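Local coordinates for 3-oxoacyl-(acyl-carrier protein) synthase II (Thermus thermophilus, PDB 1J3N), which probably catalyses the condensation of an acyl group with malonyl-acyl-carrier protein, the carbon-chain-lengthening step of fatty acid elongation, at residues 253-265 / 276-288. Numbering follows the deposited sequence.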
loop_
_atom_site.group_PDB
_atom_site.type_symbol
_atom_site.label_atom_id
_atom_site.label_comp_id
_atom_site.label_asym_id
_atom_site.label_seq_id
_atom_site.Cartn_x
_atom_site.Cartn_y
_atom_site.Cartn_z
ATOM N N ALA A 253 -0.986 -21.597 -14.493
ATOM C CA ALA A 253 -1.422 -22.236 -13.259
ATOM C C ALA A 253 -2.605 -21.474 -12.682
ATOM O O ALA A 253 -3.046 -20.461 -13.234
ATOM C CB ALA A 253 -0.284 -22.246 -12.245
ATOM N N GLU A 254 -3.112 -21.957 -11.560
ATOM C CA GLU A 254 -4.225 -21.293 -10.911
ATOM C C GLU A 254 -3.779 -20.764 -9.550
ATOM O O GLU A 254 -3.077 -21.451 -8.815
ATOM C CB GLU A 254 -5.387 -22.263 -10.711
ATOM C CG GLU A 254 -6.705 -21.560 -10.419
ATOM C CD GLU A 254 -7.752 -22.477 -9.811
ATOM O OE1 GLU A 254 -7.680 -23.704 -10.033
ATOM O OE2 GLU A 254 -8.657 -21.963 -9.120
ATOM N N LEU A 255 -4.162 -19.530 -9.233
ATOM C CA LEU A 255 -3.845 -18.947 -7.928
ATOM C C LEU A 255 -5.023 -19.362 -7.050
ATOM O O LEU A 255 -6.106 -18.791 -7.143
ATOM C CB LEU A 255 -3.755 -17.418 -8.009
ATOM C CG LEU A 255 -3.558 -16.648 -6.697
ATOM C CD1 LEU A 255 -2.416 -17.243 -5.912
ATOM C CD2 LEU A 255 -3.291 -15.182 -7.008
ATOM N N VAL A 256 -4.800 -20.365 -6.206
ATOM C CA VAL A 256 -5.852 -20.903 -5.347
ATOM C C VAL A 256 -5.881 -20.435 -3.886
ATOM O O VAL A 256 -6.934 -20.465 -3.237
ATOM C CB VAL A 256 -5.784 -22.444 -5.355
ATOM C CG1 VAL A 256 -5.946 -22.962 -6.779
ATOM C CG2 VAL A 256 -4.451 -22.903 -4.801
ATOM N N GLY A 257 -4.744 -20.013 -3.353
ATOM C CA GLY A 257 -4.739 -19.592 -1.964
ATOM C C GLY A 257 -3.952 -18.344 -1.638
ATOM O O GLY A 257 -2.932 -18.055 -2.263
ATOM N N PHE A 258 -4.439 -17.609 -0.642
ATOM C CA PHE A 258 -3.818 -16.376 -0.178
ATOM C C PHE A 258 -3.905 -16.362 1.352
ATOM O O PHE A 258 -4.991 -16.433 1.924
ATOM C CB PHE A 258 -4.555 -15.174 -0.790
ATOM C CG PHE A 258 -4.039 -13.831 -0.342
ATOM C CD1 PHE A 258 -2.675 -13.605 -0.173
ATOM C CD2 PHE A 258 -4.923 -12.771 -0.138
ATOM C CE1 PHE A 258 -2.198 -12.332 0.188
ATOM C CE2 PHE A 258 -4.461 -11.506 0.218
ATOM C CZ PHE A 258 -3.098 -11.286 0.380
ATOM N N GLY A 259 -2.755 -16.310 2.014
ATOM C CA GLY A 259 -2.768 -16.307 3.466
ATOM C C GLY A 259 -1.862 -15.251 4.054
ATOM O O GLY A 259 -0.724 -15.081 3.621
ATOM N N ARG A 260 -2.368 -14.542 5.052
ATOM C CA ARG A 260 -1.603 -13.489 5.690
ATOM C C ARG A 260 -1.687 -13.519 7.207
ATOM O O ARG A 260 -2.666 -13.995 7.778
ATOM C CB ARG A 260 -2.077 -12.133 5.183
ATOM C CG ARG A 260 -1.642 -11.831 3.761
ATOM C CD ARG A 260 -2.123 -10.461 3.353
ATOM N NE ARG A 260 -3.571 -10.355 3.477
ATOM C CZ ARG A 260 -4.276 -9.276 3.145
ATOM N NH1 ARG A 260 -3.657 -8.204 2.667
ATOM N NH2 ARG A 260 -5.601 -9.273 3.282
ATOM N N SER A 261 -0.650 -12.996 7.849
ATOM C CA SER A 261 -0.593 -12.935 9.293
ATOM C C SER A 261 0.440 -11.877 9.687
ATOM O O SER A 261 1.119 -11.311 8.824
ATOM C CB SER A 261 -0.189 -14.295 9.864
ATOM O OG SER A 261 1.218 -14.441 9.880
ATOM N N ALA A 262 0.544 -11.605 10.986
ATOM C CA ALA A 262 1.507 -10.636 11.493
ATOM C C ALA A 262 2.273 -11.262 12.643
ATOM O O ALA A 262 1.705 -11.976 13.475
ATOM C CB ALA A 262 0.804 -9.349 11.963
ATOM N N ASP A 263 3.578 -11.023 12.659
ATOM C CA ASP A 263 4.437 -11.538 13.717
ATOM C C ASP A 263 4.079 -10.832 15.010
ATOM O O ASP A 263 4.052 -11.448 16.081
ATOM C CB ASP A 263 5.910 -11.247 13.410
ATOM C CG ASP A 263 6.571 -12.332 12.596
ATOM O OD1 ASP A 263 5.906 -13.339 12.279
ATOM O OD2 ASP A 263 7.770 -12.172 12.283
ATOM N N ALA A 264 3.818 -9.533 14.894
ATOM C CA ALA A 264 3.501 -8.698 16.050
ATOM C C ALA A 264 4.648 -8.911 17.036
ATOM O O ALA A 264 4.427 -9.034 18.237
ATOM C CB ALA A 264 2.161 -9.131 16.670
ATOM N N HIS A 265 5.877 -8.927 16.516
ATOM C CA HIS A 265 7.062 -9.186 17.334
ATOM C C HIS A 265 8.121 -8.089 17.481
ATOM O O HIS A 265 8.405 -7.643 18.593
ATOM C CB HIS A 265 7.749 -10.458 16.824
ATOM C CG HIS A 265 8.973 -10.841 17.598
ATOM N ND1 HIS A 265 8.926 -11.218 18.923
ATOM C CD2 HIS A 265 10.279 -10.884 17.240
ATOM C CE1 HIS A 265 10.151 -11.474 19.349
ATOM N NE2 HIS A 265 10.990 -11.278 18.348
ATOM N N GLY A 276 4.735 -16.515 13.157
ATOM C CA GLY A 276 3.912 -15.756 12.223
ATOM C C GLY A 276 3.855 -16.422 10.857
ATOM O O GLY A 276 2.793 -16.539 10.235
ATOM N N ALA A 277 5.012 -16.870 10.386
ATOM C CA ALA A 277 5.108 -17.529 9.090
ATOM C C ALA A 277 4.278 -18.809 9.079
ATOM O O ALA A 277 3.620 -19.119 8.092
ATOM C CB ALA A 277 6.565 -17.842 8.771
ATOM N N ALA A 278 4.320 -19.555 10.178
ATOM C CA ALA A 278 3.559 -20.795 10.276
ATOM C C ALA A 278 2.075 -20.471 10.134
ATOM O O ALA A 278 1.332 -21.171 9.452
ATOM C CB ALA A 278 3.828 -21.474 11.627
ATOM N N LEU A 279 1.651 -19.396 10.787
ATOM C CA LEU A 279 0.262 -18.968 10.737
ATOM C C LEU A 279 -0.158 -18.567 9.321
ATOM O O LEU A 279 -1.238 -18.934 8.864
ATOM C CB LEU A 279 0.055 -17.804 11.702
ATOM C CG LEU A 279 -1.319 -17.144 11.809
ATOM C CD1 LEU A 279 -2.393 -18.191 12.032
ATOM C CD2 LEU A 279 -1.291 -16.150 12.970
ATOM N N ALA A 280 0.698 -17.817 8.626
ATOM C CA ALA A 280 0.390 -17.379 7.265
ATOM C C ALA A 280 0.331 -18.560 6.288
ATOM O O ALA A 280 -0.521 -18.594 5.404
ATOM C CB ALA A 280 1.422 -16.353 6.797
ATOM N N MET A 281 1.238 -19.525 6.429
ATOM C CA MET A 281 1.207 -20.688 5.538
ATOM C C MET A 281 -0.063 -21.496 5.811
ATOM O O MET A 281 -0.736 -21.947 4.884
ATOM C CB MET A 281 2.437 -21.592 5.733
ATOM C CG MET A 281 3.737 -21.054 5.144
ATOM S SD MET A 281 5.087 -22.243 5.265
ATOM C CE MET A 281 5.628 -21.979 6.936
ATOM N N ALA A 282 -0.393 -21.671 7.087
ATOM C CA ALA A 282 -1.586 -22.430 7.470
ATOM C C ALA A 282 -2.843 -21.775 6.908
ATOM O O ALA A 282 -3.796 -22.456 6.521
ATOM C CB ALA A 282 -1.685 -22.530 8.996
ATOM N N ARG A 283 -2.848 -20.449 6.864
ATOM C CA ARG A 283 -3.997 -19.734 6.330
ATOM C C ARG A 283 -4.077 -19.857 4.816
ATOM O O ARG A 283 -5.169 -19.832 4.247
ATOM C CB ARG A 283 -3.946 -18.262 6.745
ATOM C CG ARG A 283 -4.284 -18.074 8.206
ATOM C CD ARG A 283 -3.976 -16.688 8.708
ATOM N NE ARG A 283 -4.466 -16.521 10.071
ATOM C CZ ARG A 283 -4.213 -15.464 10.834
ATOM N NH1 ARG A 283 -3.466 -14.471 10.373
ATOM N NH2 ARG A 283 -4.723 -15.396 12.057
ATOM N N ALA A 284 -2.924 -19.996 4.164
ATOM C CA ALA A 284 -2.906 -20.135 2.708
ATOM C C ALA A 284 -3.463 -21.499 2.331
ATOM O O ALA A 284 -4.184 -21.633 1.343
ATOM C CB ALA A 284 -1.494 -19.984 2.178
ATOM N N LEU A 285 -3.118 -22.514 3.120
ATOM C CA LEU A 285 -3.605 -23.864 2.873
ATOM C C LEU A 285 -5.117 -23.907 3.085
ATOM O O LEU A 285 -5.848 -24.435 2.253
ATOM C CB LEU A 285 -2.912 -24.871 3.800
ATOM C CG LEU A 285 -1.417 -25.101 3.527
ATOM C CD1 LEU A 285 -0.834 -26.027 4.590
ATOM C CD2 LEU A 285 -1.229 -25.689 2.141
ATOM N N LYS A 286 -5.578 -23.348 4.201
ATOM C CA LYS A 286 -7.007 -23.301 4.516
ATOM C C LYS A 286 -7.782 -22.559 3.424
ATOM O O LYS A 286 -8.822 -23.024 2.964
ATOM C CB LYS A 286 -7.231 -22.600 5.864
ATOM C CG LYS A 286 -6.744 -23.380 7.090
ATOM C CD LYS A 286 -6.839 -22.535 8.366
ATOM C CE LYS A 286 -6.543 -23.347 9.630
ATOM N NZ LYS A 286 -5.168 -23.926 9.672
ATOM N N ASP A 287 -7.274 -21.400 3.017
ATOM C CA ASP A 287 -7.925 -20.602 1.974
ATOM C C ASP A 287 -8.027 -21.382 0.645
ATOM O O ASP A 287 -9.036 -21.295 -0.061
ATOM C CB ASP A 287 -7.149 -19.289 1.778
ATOM C CG ASP A 287 -7.799 -18.366 0.763
ATOM O OD1 ASP A 287 -8.992 -18.036 0.929
ATOM O OD2 ASP A 287 -7.109 -17.965 -0.199
ATOM N N ALA A 288 -6.994 -22.153 0.311
ATOM C CA ALA A 288 -7.008 -22.934 -0.928
ATOM C C ALA A 288 -7.762 -24.254 -0.758
ATOM O O ALA A 288 -8.036 -24.959 -1.731
ATOM C CB ALA A 288 -5.593 -23.207 -1.385
HETATM O O HOH W 1 -8.793 -18.426 -2.596
HETATM O O HOH W 2 7.258 -15.671 11.873
#
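R283 reaches from helix 276-288 to strand 253-262, its chain extended from CG to NE, and NH1 hydrogen-bonds R260 O at 2.8 Å, in the carbonyl plane and on a lone pair. L279 CG sits over the centre of one guanidinium face, while S261 CB approaches NH1 obliquely. The same NH1 also bonds T151 O of the second subunit, so R283 ties the strand to the dimer interface.

The axes of the two segments run roughly antiparallel (151°) and come within 5.8 Å, a separation that depends on G257 and G259: a CB on G257 would run into A284 O and A288 CB, one on G259 into A280 O and A284 N. At one end S261 OG donates to G276 O (2.6 Å) from above the carbonyl plane; that oxygen also accepts A280 N, and OG has a further partner in N400. At the other, D287, with CG anti to its backbone N (chi1 -177°), turns OD2 onto F258 N at 2.7 Å, using the anti side of the carboxylate. A water donates to both this OD2 and V256 O. V256 CG2 packs on A288 CB at 3.6 Å.

Replacing R283 with a leucine would probably leave R260 O without this donor and break the link to T151 of the second subunit. In this thiolase-type fold close glycine–alanine packing thus holds helix to strand, reinforced by side-chain bonds to main-chain atoms.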